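Local coordinates for protein putative branched-chain amino acid ABC transporter (Rhodospirillum rubrum ATCC 11170, PDB 3HUT) that probably captures branched-chain or related amino acids outside the cytoplasmic membrane and delivers them to an ABC transporter, at residues 74-80 with 97-103; 202-208 with 228-234; 243-249 with 335-341. All coordinates share one frame; numbering follows the deposited sequence.

How the contacts relate
The three contacts are spread over the two lobes of a periplasmic binding protein fold. Contact 1 joins two strands of the five-stranded parallel sheet, whereas contacts 2 and 3 belong to the region of the other, mixed sheet, on the opposite side of the chain's centre. Centre to centre, contact 1 is about 30 Å from contact 2 and about 31 Å from contact 3. Contacts 2 and 3 are neighbours, with centres about 12 Å apart: Leu229, Tyr230 and Phe234 of contact 2 pack on Leu247, Leu338 and Val245 of contact 3. In relatives of this family the ligand is held between the lobes, and probably here too.

Contact 1: 74-80 with 97-103; sequences VGVLGDF and MPQLSPT
Two groups grip the carbonyl oxygen of Phe80: Thr103 OG1 donates to Phe80 O at 2.8 Å, in the carbonyl plane and on a lone pair, and a water donates to it as well. With chi1 at 53°, Thr103 OG1 sits between its own backbone N and carbonyl carbon, where it also lies obliquely against the Phe80 ring, whose stacking partner is Tyr20. Ser101 OG donates to Asp79 O at 2.8 Å, nearly in line with the C=O, and accepts from Ala104 N. Before these turns the strands run parallel: Val76 N bonds to Pro98 O, Leu100 N to Val76 O, and Gly78 N to Leu100 O at 2.7 Å, this last donor standing 54° above the carbonyl plane. At the start of the pairing the selenomethionine Met97, bent at chi2 and chi3, brings SE to 3.6 Å from Gly75 N, while its CG meets Val76 CG2. Gln99 stays extended, its amide bonded to Gln116 and Ser85. The unit is a beta-alpha-beta crossover through helix 82-95. Beyond the ladder, hydroxyl groups take over from backbone N-H groups as donors, so the two loops at the C-terminal strand ends remain tied together.

Contact 2: 202-208 with 228-234; sequences MAYEDAA and ALYSPKF
Tyr204 N donates to Ala228 O at 3.3 Å, approaching from above the carbonyl plane, and so ties the first turn of helix 204-216 to the 3-10 turn across from it. At the far end of the side chain, a water bonded to Tyr204 OH at 3.0 Å also accepts a weak bond from Lys233 NZ. Within 228-234 itself, Ser231 OG takes the N-H of Lys233, a capping bond at the N-terminus of helix 232-238.

The aromatic contacts centre on the Tyr204 ring. A chi1 of 64° tucks the ring back over its own main chain, with CG flanked by N and C, and the ring reaches Ser231, whose CB makes a CH-pi contact over one face, 4.0 Å from the centroid. Glu205 OE1 lies above the middle of the opposite face. Lys233, bent at chi3 and chi4, curls back along the rim and puts NZ at the ring edge, 3.2 Å from Tyr204 CE1; the ammonium group is therefore not placed for a cation-pi interaction.

Apolar packing fills the inner side. Tyr204 CB abuts Phe234 CB at 3.7 Å, while Ala207 CB touches both Phe234 CE1 and Leu229 CD2. The latter pair is tight, with Ala207 CB and Leu229 CD2 only 3.2 Å apart. Leu229 CD2 also presses on Met202 O, a buried carbonyl with no hydrogen-bonding partner in the model.

Both helices begin here, after strands 197-201 and 223-225, which are adjacent and parallel in the mixed sheet. Leu237 continues the packing with Tyr204 and Ala208 along helix 232-238, and Leu229 rests on Leu247 of strand 246-249.

Contact 3: 243-249 with 335-341; sequences EGVRLAT and LTRLVVR
Leu335 opens the pairing by setting its CB against Ala248 CB at 4.0 Å, while its CD2 reaches the carbonyl of Thr249. Thr336 then forms a hydrogen-bonded pair with Thr249: Thr336 N donates to Thr249 O at 3.0 Å, and Thr249 N returns a bond to Thr336 O. Arg337 stands opposite Ala248 in a non-hydrogen-bonded pair, and its guanidinium makes a cation-pi contact with Trp133 of helix 126-136.

Leu338 pairs with Leu247 through two backbone bonds, the shorter running from Leu338 N to Leu247 O at 2.8 Å. Their side chains cross at an angle, CD1 of Leu338 touching CD1 of Leu247 at 3.6 Å; the same Leu338 methyl also meets Thr249 CG2. Chi1 of 64° and chi2 of 60° together direct Leu247 CD1 at Leu338. On the other face, Val339 lies alongside Arg246, with Val339 CG2 3.9 Å from Arg246 CG. The extended Arg246 chain takes NH1 to a hydrogen bond with Tyr224 OH.

At Val340 the backbone bonds continue beyond the regular ladder. Val340 N donates to Val245 O, and Val340 O receives Gly244 N at 2.7 Å, while Val340 CG1 abuts the Glu243 carboxylate. Arg341 folds back at chi2 and chi3 to lay one guanidinium face over Gly244 CA. A water joins Arg341 NH1 to Glu243 OE1, bridging charges too far apart for a salt bridge; the same carboxylate also accepts from the backbone of Glu342 and Gly343.

In this twisted ladder strand 331-341, from late in the chain, runs antiparallel beside 246-249, which ends a parallel run with 223-225. Antiparallel strands 322-324 and 344-347 flank 331-341 in turn, making the sheet of this periplasmic binding protein lobe mixed.

Contact 1: 74-80 with 97-103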
loop_
_atom_site.group_PDB
_atom_site.type_symbol
_atom_site.label_atom_id
_atom_site.label_comp_id
_atom_site.label_asym_id
_atom_site.label_seq_id
_atom_site.Cartn_x
_atom_site.Cartn_y
_atom_site.Cartn_z
ATOM N N VAL A 74 13.709 21.122 -1.071
ATOM C CA VAL A 74 13.198 21.174 0.293
ATOM C C VAL A 74 12.622 19.854 0.790
ATOM O O VAL A 74 12.350 19.693 1.982
ATOM C CB VAL A 74 12.124 22.276 0.432
ATOM C CG1 VAL A 74 12.748 23.637 0.165
ATOM C CG2 VAL A 74 10.983 22.021 -0.540
ATOM N N GLY A 75 12.441 18.912 -0.126
ATOM C CA GLY A 75 11.899 17.624 0.247
ATOM C C GLY A 75 12.194 16.623 -0.846
ATOM O O GLY A 75 12.410 17.001 -1.995
ATOM N N VAL A 76 12.206 15.345 -0.498
ATOM C CA VAL A 76 12.480 14.319 -1.488
ATOM C C VAL A 76 11.393 13.251 -1.505
ATOM O O VAL A 76 11.044 12.706 -0.455
ATOM C CB VAL A 76 13.834 13.614 -1.209
ATOM C CG1 VAL A 76 14.007 12.417 -2.147
ATOM C CG2 VAL A 76 14.983 14.593 -1.395
ATOM N N LEU A 77 10.849 12.969 -2.690
ATOM C CA LEU A 77 9.856 11.912 -2.849
ATOM C C LEU A 77 10.815 10.765 -3.004
ATOM O O LEU A 77 11.734 10.818 -3.823
ATOM C CB LEU A 77 9.031 12.147 -4.095
ATOM C CG LEU A 77 8.030 13.235 -3.734
ATOM C CD1 LEU A 77 7.482 13.867 -4.980
ATOM C CD2 LEU A 77 6.931 12.616 -2.868
ATOM N N GLY A 78 10.606 9.692 -2.263
ATOM C CA GLY A 78 11.653 8.705 -2.300
ATOM C C GLY A 78 11.690 7.221 -2.410
ATOM O O GLY A 78 11.572 6.478 -1.456
ATOM N N ASP A 79 12.024 6.811 -3.610
ATOM C CA ASP A 79 12.210 5.426 -3.944
ATOM C C ASP A 79 11.283 4.292 -3.654
ATOM O O ASP A 79 10.594 4.196 -2.653
ATOM C CB ASP A 79 13.626 5.021 -3.548
ATOM C CG ASP A 79 14.546 4.903 -4.764
ATOM O OD1 ASP A 79 14.194 4.111 -5.664
ATOM O OD2 ASP A 79 15.602 5.585 -4.838
ATOM N N PHE A 80 11.316 3.426 -4.639
ATOM C CA PHE A 80 10.535 2.236 -4.738
ATOM C C PHE A 80 10.700 1.158 -3.665
ATOM O O PHE A 80 9.751 0.832 -2.953
ATOM C CB PHE A 80 10.827 1.663 -6.103
ATOM C CG PHE A 80 10.160 0.410 -6.341
ATOM C CD1 PHE A 80 8.787 0.387 -6.450
ATOM C CD2 PHE A 80 10.880 -0.773 -6.375
ATOM C CE1 PHE A 80 8.120 -0.800 -6.581
ATOM C CE2 PHE A 80 10.228 -1.971 -6.505
ATOM C CZ PHE A 80 8.841 -1.989 -6.607
HETATM N N MSE A 97 16.471 16.179 5.893
HETATM C CA MSE A 97 15.691 16.285 4.664
HETATM C C MSE A 97 14.471 15.387 4.808
HETATM O O MSE A 97 14.613 14.196 5.056
HETATM C CB MSE A 97 16.521 15.805 3.469
HETATM C CG MSE A 97 15.761 15.745 2.150
HETATM SE SE MSE A 97 15.411 17.482 1.376
HETATM C CE MSE A 97 17.112 17.751 0.466
ATOM N N PRO A 98 13.257 15.945 4.674
ATOM C CA PRO A 98 12.059 15.111 4.797
ATOM C C PRO A 98 11.940 14.194 3.576
ATOM O O PRO A 98 12.104 14.641 2.439
ATOM C CB PRO A 98 10.933 16.140 4.883
ATOM C CG PRO A 98 11.441 17.261 4.037
ATOM C CD PRO A 98 12.898 17.356 4.444
ATOM N N GLN A 99 11.663 12.916 3.814
ATOM C CA GLN A 99 11.552 11.934 2.733
ATOM C C GLN A 99 10.201 11.224 2.745
ATOM O O GLN A 99 9.753 10.750 3.786
ATOM C CB GLN A 99 12.683 10.893 2.858
ATOM C CG GLN A 99 12.501 9.633 1.993
ATOM C CD GLN A 99 13.550 8.553 2.256
ATOM O OE1 GLN A 99 14.120 8.466 3.340
ATOM N NE2 GLN A 99 13.783 7.706 1.263
ATOM N N LEU A 100 9.547 11.159 1.591
ATOM C CA LEU A 100 8.268 10.471 1.505
ATOM C C LEU A 100 8.343 9.382 0.443
ATOM O O LEU A 100 8.370 9.674 -0.753
ATOM C CB LEU A 100 7.130 11.449 1.169
ATOM C CG LEU A 100 5.752 10.809 0.902
ATOM C CD1 LEU A 100 5.374 9.912 2.050
ATOM C CD2 LEU A 100 4.700 11.891 0.698
ATOM N N SER A 101 8.408 8.128 0.885
ATOM C CA SER A 101 8.455 7.011 -0.048
ATOM C C SER A 101 7.035 6.552 -0.345
ATOM O O SER A 101 6.244 6.300 0.566
ATOM C CB SER A 101 9.233 5.837 0.536
ATOM O OG SER A 101 9.097 4.709 -0.314
ATOM N N PRO A 102 6.691 6.425 -1.627
ATOM C CA PRO A 102 5.325 5.985 -1.893
ATOM C C PRO A 102 5.072 4.515 -1.585
ATOM O O PRO A 102 3.952 4.129 -1.256
ATOM C CB PRO A 102 5.137 6.321 -3.375
ATOM C CG PRO A 102 6.524 6.217 -3.933
ATOM C CD PRO A 102 7.381 6.838 -2.864
ATOM N N THR A 103 6.120 3.701 -1.637
ATOM C CA THR A 103 5.951 2.266 -1.437
ATOM C C THR A 103 6.859 1.522 -0.444
ATOM O O THR A 103 6.716 0.315 -0.282
ATOM C CB THR A 103 6.049 1.566 -2.793
ATOM O OG1 THR A 103 7.265 1.961 -3.437
ATOM C CG2 THR A 103 4.881 1.962 -3.681
HETATM O O HOH W 1 8.765 -1.601 -2.225
#

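Contact 2: 202-208 with 228-234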
loop_
_atom_site.group_PDB
_atom_site.type_symbol
_atom_site.label_atom_id
_atom_site.label_comp_id
_atom_site.label_asym_id
_atom_site.label_seq_id
_atom_site.Cartn_x
_atom_site.Cartn_y
_atom_site.Cartn_z
HETATM N N MSE A 202 -2.726 -14.922 1.955
HETATM C CA MSE A 202 -1.958 -15.377 0.808
HETATM C C MSE A 202 -2.340 -14.614 -0.458
HETATM O O MSE A 202 -3.296 -13.826 -0.463
HETATM C CB MSE A 202 -2.138 -16.885 0.589
HETATM C CG MSE A 202 -3.500 -17.342 0.102
HETATM SE SE MSE A 202 -3.599 -19.292 -0.054
HETATM C CE MSE A 202 -4.064 -19.657 1.756
ATOM N N ALA A 203 -1.584 -14.850 -1.527
ATOM C CA ALA A 203 -1.801 -14.165 -2.793
ATOM C C ALA A 203 -2.733 -14.935 -3.718
ATOM O O ALA A 203 -2.944 -16.136 -3.551
ATOM C CB ALA A 203 -0.457 -13.906 -3.480
ATOM N N TYR A 204 -3.267 -14.233 -4.710
ATOM C CA TYR A 204 -4.214 -14.821 -5.646
ATOM C C TYR A 204 -3.764 -16.084 -6.372
ATOM O O TYR A 204 -4.569 -16.999 -6.561
ATOM C CB TYR A 204 -4.664 -13.768 -6.671
ATOM C CG TYR A 204 -3.564 -13.243 -7.568
ATOM C CD1 TYR A 204 -3.177 -13.938 -8.712
ATOM C CD2 TYR A 204 -2.919 -12.041 -7.278
ATOM C CE1 TYR A 204 -2.172 -13.445 -9.550
ATOM C CE2 TYR A 204 -1.920 -11.539 -8.103
ATOM C CZ TYR A 204 -1.551 -12.244 -9.238
ATOM O OH TYR A 204 -0.567 -11.745 -10.060
ATOM N N GLU A 205 -2.495 -16.156 -6.767
ATOM C CA GLU A 205 -2.024 -17.336 -7.498
ATOM C C GLU A 205 -2.109 -18.630 -6.697
ATOM O O GLU A 205 -2.246 -19.708 -7.280
ATOM C CB GLU A 205 -0.585 -17.151 -8.001
ATOM C CG GLU A 205 0.445 -17.068 -6.901
ATOM C CD GLU A 205 0.764 -15.645 -6.511
ATOM O OE1 GLU A 205 -0.106 -14.761 -6.688
ATOM O OE2 GLU A 205 1.891 -15.415 -6.018
ATOM N N ASP A 206 -2.012 -18.533 -5.374
ATOM C CA ASP A 206 -2.106 -19.710 -4.510
ATOM C C ASP A 206 -3.530 -19.890 -3.989
ATOM O O ASP A 206 -4.008 -21.014 -3.831
ATOM C CB ASP A 206 -1.155 -19.599 -3.306
ATOM C CG ASP A 206 0.307 -19.710 -3.698
ATOM O OD1 ASP A 206 0.603 -20.413 -4.685
ATOM O OD2 ASP A 206 1.160 -19.110 -3.007
ATOM N N ALA A 207 -4.202 -18.775 -3.724
ATOM C CA ALA A 207 -5.567 -18.805 -3.201
ATOM C C ALA A 207 -6.617 -19.333 -4.178
ATOM O O ALA A 207 -7.530 -20.054 -3.779
ATOM C CB ALA A 207 -5.963 -17.418 -2.719
ATOM N N ALA A 208 -6.495 -18.978 -5.452
ATOM C CA ALA A 208 -7.465 -19.433 -6.448
ATOM C C ALA A 208 -7.535 -20.958 -6.484
ATOM O O ALA A 208 -8.616 -21.534 -6.376
ATOM C CB ALA A 208 -7.112 -18.880 -7.835
ATOM N N ALA A 228 -3.687 -9.075 -1.032
ATOM C CA ALA A 228 -2.851 -9.736 -2.032
ATOM C C ALA A 228 -3.709 -10.562 -2.994
ATOM O O ALA A 228 -3.229 -11.025 -4.030
ATOM C CB ALA A 228 -1.812 -10.632 -1.352
ATOM N N LEU A 229 -4.977 -10.751 -2.642
ATOM C CA LEU A 229 -5.901 -11.503 -3.487
ATOM C C LEU A 229 -6.497 -10.590 -4.546
ATOM O O LEU A 229 -7.093 -11.060 -5.520
ATOM C CB LEU A 229 -7.053 -12.082 -2.656
ATOM C CG LEU A 229 -6.737 -13.058 -1.517
ATOM C CD1 LEU A 229 -8.032 -13.488 -0.832
ATOM C CD2 LEU A 229 -6.015 -14.261 -2.071
ATOM N N TYR A 230 -6.331 -9.285 -4.355
ATOM C CA TYR A 230 -6.899 -8.295 -5.265
ATOM C C TYR A 230 -6.218 -8.191 -6.620
ATOM O O TYR A 230 -5.195 -7.522 -6.772
ATOM C CB TYR A 230 -6.907 -6.915 -4.605
ATOM C CG TYR A 230 -7.680 -5.877 -5.385
ATOM C CD1 TYR A 230 -9.034 -6.060 -5.668
ATOM C CD2 TYR A 230 -7.071 -4.699 -5.813
ATOM C CE1 TYR A 230 -9.763 -5.095 -6.351
ATOM C CE2 TYR A 230 -7.790 -3.725 -6.498
ATOM C CZ TYR A 230 -9.136 -3.927 -6.763
ATOM O OH TYR A 230 -9.860 -2.961 -7.427
ATOM N N SER A 231 -6.816 -8.843 -7.608
ATOM C CA SER A 231 -6.306 -8.841 -8.968
ATOM C C SER A 231 -7.341 -9.486 -9.874
ATOM O O SER A 231 -8.048 -10.405 -9.467
ATOM C CB SER A 231 -5.000 -9.638 -9.058
ATOM O OG SER A 231 -4.637 -9.872 -10.414
ATOM N N PRO A 232 -7.460 -9.001 -11.114
ATOM C CA PRO A 232 -8.450 -9.634 -11.986
ATOM C C PRO A 232 -8.092 -11.114 -12.155
ATOM O O PRO A 232 -8.964 -11.950 -12.389
ATOM C CB PRO A 232 -8.338 -8.827 -13.286
ATOM C CG PRO A 232 -6.944 -8.273 -13.248
ATOM C CD PRO A 232 -6.759 -7.904 -11.801
ATOM N N LYS A 233 -6.807 -11.432 -12.001
ATOM C CA LYS A 233 -6.337 -12.806 -12.133
ATOM C C LYS A 233 -6.940 -13.723 -11.074
ATOM O O LYS A 233 -7.088 -14.919 -11.304
ATOM C CB LYS A 233 -4.805 -12.860 -12.072
ATOM C CG LYS A 233 -4.139 -12.125 -13.232
ATOM C CD LYS A 233 -2.617 -12.134 -13.146
ATOM C CE LYS A 233 -2.008 -13.473 -13.563
ATOM N NZ LYS A 233 -2.178 -14.572 -12.560
ATOM N N PHE A 234 -7.295 -13.164 -9.920
ATOM C CA PHE A 234 -7.891 -13.969 -8.858
ATOM C C PHE A 234 -9.175 -14.592 -9.391
ATOM O O PHE A 234 -9.468 -15.761 -9.140
ATOM C CB PHE A 234 -8.196 -13.103 -7.630
ATOM C CG PHE A 234 -8.773 -13.870 -6.471
ATOM C CD1 PHE A 234 -8.126 -15.005 -5.976
ATOM C CD2 PHE A 234 -9.945 -13.442 -5.851
ATOM C CE1 PHE A 234 -8.635 -15.703 -4.877
ATOM C CE2 PHE A 234 -10.466 -14.129 -4.754
ATOM C CZ PHE A 234 -9.808 -15.261 -4.263
HETATM O O HOH W 2 0.922 -13.604 -11.883
#

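Contact 3: 243-249 with 335-341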
loop_
_atom_site.group_PDB
_atom_site.type_symbol
_atom_site.label_atom_id
_atom_site.label_comp_id
_atom_site.label_asym_id
_atom_site.label_seq_id
_atom_site.Cartn_x
_atom_site.Cartn_y
_atom_site.Cartn_z
ATOM N N GLU A 243 -16.312 -16.761 -5.907
ATOM C CA GLU A 243 -17.498 -15.943 -5.681
ATOM C C GLU A 243 -17.755 -15.861 -4.178
ATOM O O GLU A 243 -17.696 -16.872 -3.479
ATOM C CB GLU A 243 -18.716 -16.566 -6.367
ATOM C CG GLU A 243 -18.725 -16.425 -7.877
ATOM C CD GLU A 243 -19.032 -15.011 -8.324
ATOM O OE1 GLU A 243 -20.145 -14.525 -8.024
ATOM O OE2 GLU A 243 -18.170 -14.387 -8.976
ATOM N N GLY A 244 -18.031 -14.662 -3.681
ATOM C CA GLY A 244 -18.298 -14.510 -2.265
ATOM C C GLY A 244 -17.091 -14.208 -1.395
ATOM O O GLY A 244 -17.254 -13.864 -0.226
ATOM N N VAL A 245 -15.884 -14.332 -1.939
ATOM C CA VAL A 245 -14.688 -14.036 -1.154
ATOM C C VAL A 245 -14.656 -12.542 -0.822
ATOM O O VAL A 245 -14.968 -11.696 -1.665
ATOM C CB VAL A 245 -13.389 -14.426 -1.914
ATOM C CG1 VAL A 245 -12.159 -13.986 -1.122
ATOM C CG2 VAL A 245 -13.342 -15.938 -2.116
ATOM N N ARG A 246 -14.299 -12.224 0.416
ATOM C CA ARG A 246 -14.230 -10.837 0.851
ATOM C C ARG A 246 -12.799 -10.419 1.134
ATOM O O ARG A 246 -11.982 -11.226 1.568
ATOM C CB ARG A 246 -15.081 -10.636 2.102
ATOM C CG ARG A 246 -16.566 -10.577 1.806
ATOM C CD ARG A 246 -17.392 -10.714 3.064
ATOM N NE ARG A 246 -18.815 -10.611 2.767
ATOM C CZ ARG A 246 -19.782 -10.828 3.648
ATOM N NH1 ARG A 246 -19.484 -11.166 4.897
ATOM N NH2 ARG A 246 -21.052 -10.707 3.277
ATOM N N LEU A 247 -12.503 -9.149 0.876
ATOM C CA LEU A 247 -11.175 -8.613 1.121
ATOM C C LEU A 247 -11.247 -7.095 1.174
ATOM O O LEU A 247 -12.189 -6.488 0.657
ATOM C CB LEU A 247 -10.194 -9.043 0.015
ATOM C CG LEU A 247 -10.392 -8.588 -1.442
ATOM C CD1 LEU A 247 -10.373 -7.071 -1.555
ATOM C CD2 LEU A 247 -9.270 -9.163 -2.299
ATOM N N ALA A 248 -10.253 -6.487 1.805
ATOM C CA ALA A 248 -10.184 -5.038 1.890
ATOM C C ALA A 248 -8.887 -4.599 1.222
ATOM O O ALA A 248 -7.888 -5.311 1.273
ATOM C CB ALA A 248 -10.202 -4.588 3.355
ATOM N N THR A 249 -8.907 -3.435 0.586
ATOM C CA THR A 249 -7.718 -2.918 -0.070
ATOM C C THR A 249 -7.740 -1.394 -0.052
ATOM O O THR A 249 -8.792 -0.783 0.124
ATOM C CB THR A 249 -7.618 -3.416 -1.529
ATOM O OG1 THR A 249 -6.327 -3.083 -2.053
ATOM C CG2 THR A 249 -8.690 -2.767 -2.395
ATOM N N LEU A 335 -9.498 1.473 4.720
ATOM C CA LEU A 335 -9.576 0.554 3.589
ATOM C C LEU A 335 -11.000 0.395 3.068
ATOM O O LEU A 335 -11.961 0.737 3.752
ATOM C CB LEU A 335 -9.002 -0.807 3.994
ATOM C CG LEU A 335 -7.577 -0.733 4.561
ATOM C CD1 LEU A 335 -7.088 -2.124 4.929
ATOM C CD2 LEU A 335 -6.643 -0.087 3.537
ATOM N N THR A 336 -11.126 -0.119 1.845
ATOM C CA THR A 336 -12.432 -0.323 1.224
ATOM C C THR A 336 -12.738 -1.820 1.173
ATOM O O THR A 336 -11.968 -2.597 0.606
ATOM C CB THR A 336 -12.451 0.258 -0.207
ATOM O OG1 THR A 336 -12.179 1.665 -0.154
ATOM C CG2 THR A 336 -13.800 0.023 -0.867
ATOM N N ARG A 337 -13.858 -2.217 1.769
ATOM C CA ARG A 337 -14.257 -3.627 1.804
ATOM C C ARG A 337 -14.934 -4.037 0.507
ATOM O O ARG A 337 -15.835 -3.349 0.022
ATOM C CB ARG A 337 -15.199 -3.876 2.980
ATOM C CG ARG A 337 -14.568 -3.618 4.345
ATOM C CD ARG A 337 -15.611 -3.736 5.444
ATOM N NE ARG A 337 -15.043 -3.587 6.784
ATOM C CZ ARG A 337 -15.760 -3.643 7.904
ATOM N NH1 ARG A 337 -17.072 -3.839 7.845
ATOM N NH2 ARG A 337 -15.169 -3.509 9.081
ATOM N N LEU A 338 -14.506 -5.173 -0.037
ATOM C CA LEU A 338 -15.040 -5.672 -1.293
ATOM C C LEU A 338 -15.489 -7.125 -1.188
ATOM O O LEU A 338 -15.130 -7.832 -0.251
ATOM C CB LEU A 338 -13.963 -5.584 -2.379
ATOM C CG LEU A 338 -13.230 -4.253 -2.567
ATOM C CD1 LEU A 338 -12.014 -4.468 -3.461
ATOM C CD2 LEU A 338 -14.171 -3.226 -3.180
ATOM N N VAL A 339 -16.280 -7.555 -2.164
ATOM C CA VAL A 339 -16.733 -8.936 -2.229
ATOM C C VAL A 339 -16.744 -9.294 -3.705
ATOM O O VAL A 339 -17.042 -8.452 -4.556
ATOM C CB VAL A 339 -18.161 -9.133 -1.639
ATOM C CG1 VAL A 339 -19.195 -8.414 -2.485
ATOM C CG2 VAL A 339 -18.488 -10.625 -1.562
ATOM N N VAL A 340 -16.381 -10.532 -4.009
ATOM C CA VAL A 340 -16.377 -10.996 -5.386
ATOM C C VAL A 340 -17.790 -11.459 -5.685
ATOM O O VAL A 340 -18.291 -12.372 -5.038
ATOM C CB VAL A 340 -15.427 -12.197 -5.580
ATOM C CG1 VAL A 340 -15.514 -12.696 -7.023
ATOM C CG2 VAL A 340 -13.998 -11.795 -5.227
ATOM N N ARG A 341 -18.446 -10.816 -6.641
ATOM C CA ARG A 341 -19.798 -11.216 -6.995
ATOM C C ARG A 341 -19.985 -11.073 -8.493
ATOM O O ARG A 341 -19.684 -10.035 -9.076
ATOM C CB ARG A 341 -20.834 -10.371 -6.245
ATOM C CG ARG A 341 -22.228 -10.985 -6.251
ATOM C CD ARG A 341 -22.227 -12.360 -5.566
ATOM N NE ARG A 341 -22.008 -12.275 -4.123
ATOM C CZ ARG A 341 -21.785 -13.326 -3.335
ATOM N NH1 ARG A 341 -21.741 -14.551 -3.848
ATOM N NH2 ARG A 341 -21.619 -13.156 -2.028
HETATM O O HOH W 3 -22.154 -15.753 -6.658
#